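Local atomic coordinates of kcn28 (Kitasatospora, PDB entry 6J31), a protein that belongs to the GT-B clan, has two Rossmann-like domains and binds (2e,2'e)-3,3'-(1,2-phenylene)di(prop-2-enoic acid). Residues 221-234 / 253-265. Sequence-based numbering, arbitrary orientation.
Sequences WKRPAGAEKVALVS and FAALPDWHLVLQI
Strands 229-234 and 259-264 run parallel, the axes of these short segments 4.6 Å apart at closest approach and their directions 21° apart, joined by six backbone hydrogen bonds from Lys229 N to Asp258 O at one end to Gln264 N to Val233 O at the other. With helix 243-253 between them they form a beta-alpha-beta crossover, the opening unit of the six-stranded Rossmann-like sheet in the C-terminal GT-B domain; both strands are interior, flanked by 298-301 and 281-284. On the face carrying Lys229, Ala231 and Val233, the end of helix 243-253 and helix 350-362 supply cover. Lys229 CB sits 3.5 Å from the centroid of the Trp259 six-membered ring, almost on its normal, a CH-pi contact; beyond CG the lysine chain turns off (chi2 -110°) and its amine departs from the strand pair. Ala231 CB touches the edge of the same indole and lies 3.4 Å from Phe253 CE2, so the end of the crossover helix is packed against the first strand. Val233 divides its branches, CG2 against Leu261 CD1 and CG1 against Leu263 CD1. Helix 350-362 covers Phe253 and Trp259 through Val357. On the other face, the loop before strand 229-234 folds back over His260. Pro224 CG stands over the centre of the imidazole, 3.9 Å from the centroid, while Ala227 CB meets His260 CB. Trp221, with CG anti to the backbone N (chi1 -169°), lays its indole against strand 259-264, and His260 CD2 lies at the ring's edge. One carboxylate serves both rings: Glu282 of strand 281-284 accepts from Trp221 NE1 through OE2 and is hydrogen-bonded through OE1 to His260 NE2, an arrangement that ties the two side chains to one anchor. Further along, Leu232 CD1 rests on Val262 CG1, whereas the other methyl, Val262 CG2, meets Trp221 CZ2 at 3.5 Å.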
# COMPACT_ATOMS: atom_id res chain seq x y z
N TRP A 221 -15.45 -3.40 -18.26
CA TRP A 221 -16.37 -2.28 -18.17
C TRP A 221 -16.27 -1.43 -19.43
O TRP A 221 -15.19 -0.95 -19.77
CB TRP A 221 -16.07 -1.44 -16.92
CG TRP A 221 -17.12 -0.43 -16.60
CD1 TRP A 221 -18.21 -0.62 -15.80
CD2 TRP A 221 -17.19 0.92 -17.07
NE1 TRP A 221 -18.95 0.54 -15.74
CE2 TRP A 221 -18.35 1.50 -16.51
CE3 TRP A 221 -16.38 1.69 -17.90
CZ2 TRP A 221 -18.72 2.81 -16.76
CZ3 TRP A 221 -16.75 3.00 -18.15
CH2 TRP A 221 -17.91 3.55 -17.59
N LYS A 222 -17.40 -1.26 -20.11
CA LYS A 222 -17.45 -0.49 -21.35
C LYS A 222 -18.10 0.86 -21.09
O LYS A 222 -19.11 0.96 -20.38
CB LYS A 222 -18.20 -1.26 -22.45
CG LYS A 222 -17.39 -2.45 -22.99
CD LYS A 222 -15.99 -2.02 -23.48
CE LYS A 222 -16.04 -1.32 -24.84
NZ LYS A 222 -14.70 -0.82 -25.27
N ARG A 223 -17.50 1.91 -21.65
CA ARG A 223 -18.02 3.26 -21.51
C ARG A 223 -19.42 3.35 -22.10
O ARG A 223 -19.63 2.93 -23.25
CB ARG A 223 -17.13 4.26 -22.22
CG ARG A 223 -17.62 5.69 -22.13
CD ARG A 223 -16.63 6.66 -22.74
NE ARG A 223 -16.60 6.46 -24.18
CZ ARG A 223 -17.39 7.09 -25.05
NH1 ARG A 223 -18.30 7.94 -24.61
NH2 ARG A 223 -17.29 6.85 -26.35
N PRO A 224 -20.40 3.88 -21.37
CA PRO A 224 -21.75 4.00 -21.93
C PRO A 224 -21.74 4.94 -23.13
O PRO A 224 -21.14 6.01 -23.09
CB PRO A 224 -22.57 4.58 -20.77
CG PRO A 224 -21.76 4.30 -19.55
CD PRO A 224 -20.34 4.38 -19.99
N ALA A 225 -22.39 4.51 -24.21
CA ALA A 225 -22.44 5.33 -25.41
C ALA A 225 -23.18 6.64 -25.13
O ALA A 225 -24.24 6.65 -24.50
CB ALA A 225 -23.13 4.57 -26.55
N GLY A 226 -22.61 7.74 -25.61
CA GLY A 226 -23.13 9.06 -25.32
C GLY A 226 -22.47 9.77 -24.16
O GLY A 226 -22.88 10.89 -23.82
N ALA A 227 -21.46 9.17 -23.53
CA ALA A 227 -20.71 9.78 -22.44
C ALA A 227 -19.31 10.08 -22.96
O ALA A 227 -18.50 9.17 -23.15
CB ALA A 227 -20.66 8.86 -21.22
N GLU A 228 -19.02 11.37 -23.18
CA GLU A 228 -17.74 11.75 -23.76
C GLU A 228 -16.58 11.54 -22.78
O GLU A 228 -15.49 11.13 -23.19
CB GLU A 228 -17.80 13.20 -24.22
CG GLU A 228 -19.15 13.58 -24.79
CD GLU A 228 -19.06 14.33 -26.09
OE1 GLU A 228 -18.29 15.31 -26.16
OE2 GLU A 228 -19.74 13.92 -27.06
N LYS A 229 -16.80 11.80 -21.50
CA LYS A 229 -15.75 11.67 -20.50
C LYS A 229 -16.27 10.84 -19.33
O LYS A 229 -17.46 10.85 -19.02
CB LYS A 229 -15.28 13.05 -20.00
CG LYS A 229 -14.68 13.92 -21.10
CD LYS A 229 -13.17 14.10 -20.93
CE LYS A 229 -12.57 14.79 -22.15
NZ LYS A 229 -11.19 15.29 -21.88
N VAL A 230 -15.35 10.10 -18.70
CA VAL A 230 -15.69 9.18 -17.62
C VAL A 230 -14.87 9.56 -16.39
O VAL A 230 -13.66 9.75 -16.48
CB VAL A 230 -15.43 7.72 -18.01
CG1 VAL A 230 -15.52 6.81 -16.79
CG2 VAL A 230 -16.41 7.28 -19.08
N ALA A 231 -15.54 9.64 -15.24
CA ALA A 231 -14.90 9.90 -13.96
C ALA A 231 -15.17 8.74 -13.02
O ALA A 231 -16.29 8.22 -12.96
CB ALA A 231 -15.41 11.19 -13.34
N LEU A 232 -14.15 8.34 -12.27
CA LEU A 232 -14.28 7.32 -11.24
C LEU A 232 -13.97 7.94 -9.89
O LEU A 232 -12.92 8.56 -9.72
CB LEU A 232 -13.35 6.13 -11.50
CG LEU A 232 -13.24 5.14 -10.33
CD1 LEU A 232 -14.59 4.46 -10.05
CD2 LEU A 232 -12.15 4.11 -10.56
N VAL A 233 -14.89 7.79 -8.94
CA VAL A 233 -14.70 8.25 -7.57
C VAL A 233 -14.62 7.01 -6.69
O VAL A 233 -15.60 6.27 -6.55
CB VAL A 233 -15.82 9.19 -7.11
CG1 VAL A 233 -15.63 9.57 -5.64
CG2 VAL A 233 -15.88 10.42 -7.98
N SER A 234 -13.46 6.78 -6.09
CA SER A 234 -13.25 5.59 -5.26
C SER A 234 -12.25 5.95 -4.17
O SER A 234 -11.05 6.02 -4.43
CB SER A 234 -12.76 4.42 -6.10
OG SER A 234 -12.82 3.21 -5.37
N PHE A 253 -21.46 16.09 -10.97
CA PHE A 253 -21.57 15.41 -12.25
C PHE A 253 -23.00 15.40 -12.79
O PHE A 253 -23.19 15.28 -14.01
CB PHE A 253 -21.01 13.99 -12.11
CG PHE A 253 -19.51 13.97 -11.99
CD1 PHE A 253 -18.91 14.02 -10.74
CD2 PHE A 253 -18.71 13.96 -13.12
CE1 PHE A 253 -17.54 14.02 -10.62
CE2 PHE A 253 -17.34 13.96 -13.00
CZ PHE A 253 -16.75 13.99 -11.75
N ALA A 254 -24.00 15.50 -11.92
CA ALA A 254 -25.31 15.98 -12.34
C ALA A 254 -25.25 17.48 -12.52
O ALA A 254 -25.04 18.20 -11.55
CB ALA A 254 -26.38 15.61 -11.32
N ALA A 255 -25.42 17.94 -13.77
CA ALA A 255 -25.15 19.29 -14.27
C ALA A 255 -23.84 19.26 -15.05
O ALA A 255 -23.38 20.28 -15.56
CB ALA A 255 -25.09 20.37 -13.18
N LEU A 256 -23.27 18.06 -15.18
CA LEU A 256 -22.06 17.84 -15.97
C LEU A 256 -22.33 16.80 -17.05
O LEU A 256 -21.67 15.75 -17.10
CB LEU A 256 -20.90 17.40 -15.08
CG LEU A 256 -19.51 17.90 -15.49
CD1 LEU A 256 -19.58 19.30 -16.09
CD2 LEU A 256 -18.55 17.86 -14.32
N PRO A 257 -23.31 17.04 -17.93
CA PRO A 257 -23.59 16.07 -18.99
C PRO A 257 -22.36 15.92 -19.87
O PRO A 257 -21.45 16.75 -19.83
CB PRO A 257 -24.76 16.70 -19.76
CG PRO A 257 -25.32 17.74 -18.84
CD PRO A 257 -24.13 18.25 -18.10
N ASP A 258 -22.34 14.82 -20.62
CA ASP A 258 -21.25 14.41 -21.50
C ASP A 258 -20.22 13.68 -20.64
O ASP A 258 -19.35 12.97 -21.16
CB ASP A 258 -20.60 15.59 -22.23
CG ASP A 258 -21.60 16.39 -23.03
OD1 ASP A 258 -22.62 15.80 -23.47
OD2 ASP A 258 -21.38 17.60 -23.22
N TRP A 259 -20.33 13.84 -19.33
CA TRP A 259 -19.52 13.12 -18.36
C TRP A 259 -20.36 12.00 -17.77
O TRP A 259 -21.56 12.17 -17.56
CB TRP A 259 -19.03 14.04 -17.23
CG TRP A 259 -17.77 14.80 -17.51
CD1 TRP A 259 -17.65 15.95 -18.22
CD2 TRP A 259 -16.46 14.46 -17.05
NE1 TRP A 259 -16.34 16.35 -18.24
CE2 TRP A 259 -15.59 15.46 -17.54
CE3 TRP A 259 -15.93 13.41 -16.29
CZ2 TRP A 259 -14.22 15.43 -17.28
CZ3 TRP A 259 -14.57 13.39 -16.04
CH2 TRP A 259 -13.73 14.39 -16.54
N HIS A 260 -19.73 10.86 -17.51
CA HIS A 260 -20.38 9.78 -16.79
C HIS A 260 -19.59 9.49 -15.52
O HIS A 260 -18.37 9.27 -15.58
CB HIS A 260 -20.52 8.51 -17.62
CG HIS A 260 -21.35 7.46 -16.96
ND1 HIS A 260 -22.73 7.50 -16.95
CD2 HIS A 260 -21.00 6.36 -16.25
CE1 HIS A 260 -23.19 6.46 -16.28
NE2 HIS A 260 -22.16 5.75 -15.85
N LEU A 261 -20.28 9.50 -14.39
CA LEU A 261 -19.67 9.29 -13.09
C LEU A 261 -19.89 7.85 -12.64
O LEU A 261 -21.03 7.37 -12.64
CB LEU A 261 -20.25 10.26 -12.06
CG LEU A 261 -20.10 9.91 -10.58
CD1 LEU A 261 -18.64 9.83 -10.18
CD2 LEU A 261 -20.82 10.94 -9.73
N VAL A 262 -18.81 7.18 -12.27
CA VAL A 262 -18.85 5.87 -11.63
C VAL A 262 -18.46 6.10 -10.18
O VAL A 262 -17.29 6.36 -9.88
CB VAL A 262 -17.92 4.86 -12.30
CG1 VAL A 262 -17.90 3.56 -11.50
CG2 VAL A 262 -18.33 4.61 -13.74
N LEU A 263 -19.43 6.01 -9.28
CA LEU A 263 -19.24 6.37 -7.88
C LEU A 263 -19.19 5.08 -7.06
O LEU A 263 -20.21 4.40 -6.89
CB LEU A 263 -20.37 7.29 -7.42
CG LEU A 263 -20.37 7.76 -5.97
CD1 LEU A 263 -18.98 8.14 -5.52
CD2 LEU A 263 -21.32 8.94 -5.80
N GLN A 264 -18.01 4.77 -6.53
CA GLN A 264 -17.82 3.60 -5.69
C GLN A 264 -17.87 4.07 -4.24
O GLN A 264 -16.99 4.81 -3.79
CB GLN A 264 -16.51 2.88 -6.01
CG GLN A 264 -16.46 1.46 -5.49
CD GLN A 264 -15.19 1.15 -4.72
OE1 GLN A 264 -14.49 0.18 -5.02
NE2 GLN A 264 -14.89 1.97 -3.72
N ILE A 265 -18.91 3.65 -3.52
CA ILE A 265 -19.21 4.15 -2.19
C ILE A 265 -18.68 3.26 -1.07
O ILE A 265 -18.68 3.69 0.09
CB ILE A 265 -20.73 4.34 -2.02
CG1 ILE A 265 -21.44 3.05 -2.42
CG2 ILE A 265 -21.21 5.51 -2.87
CD1 ILE A 265 -22.91 3.15 -2.37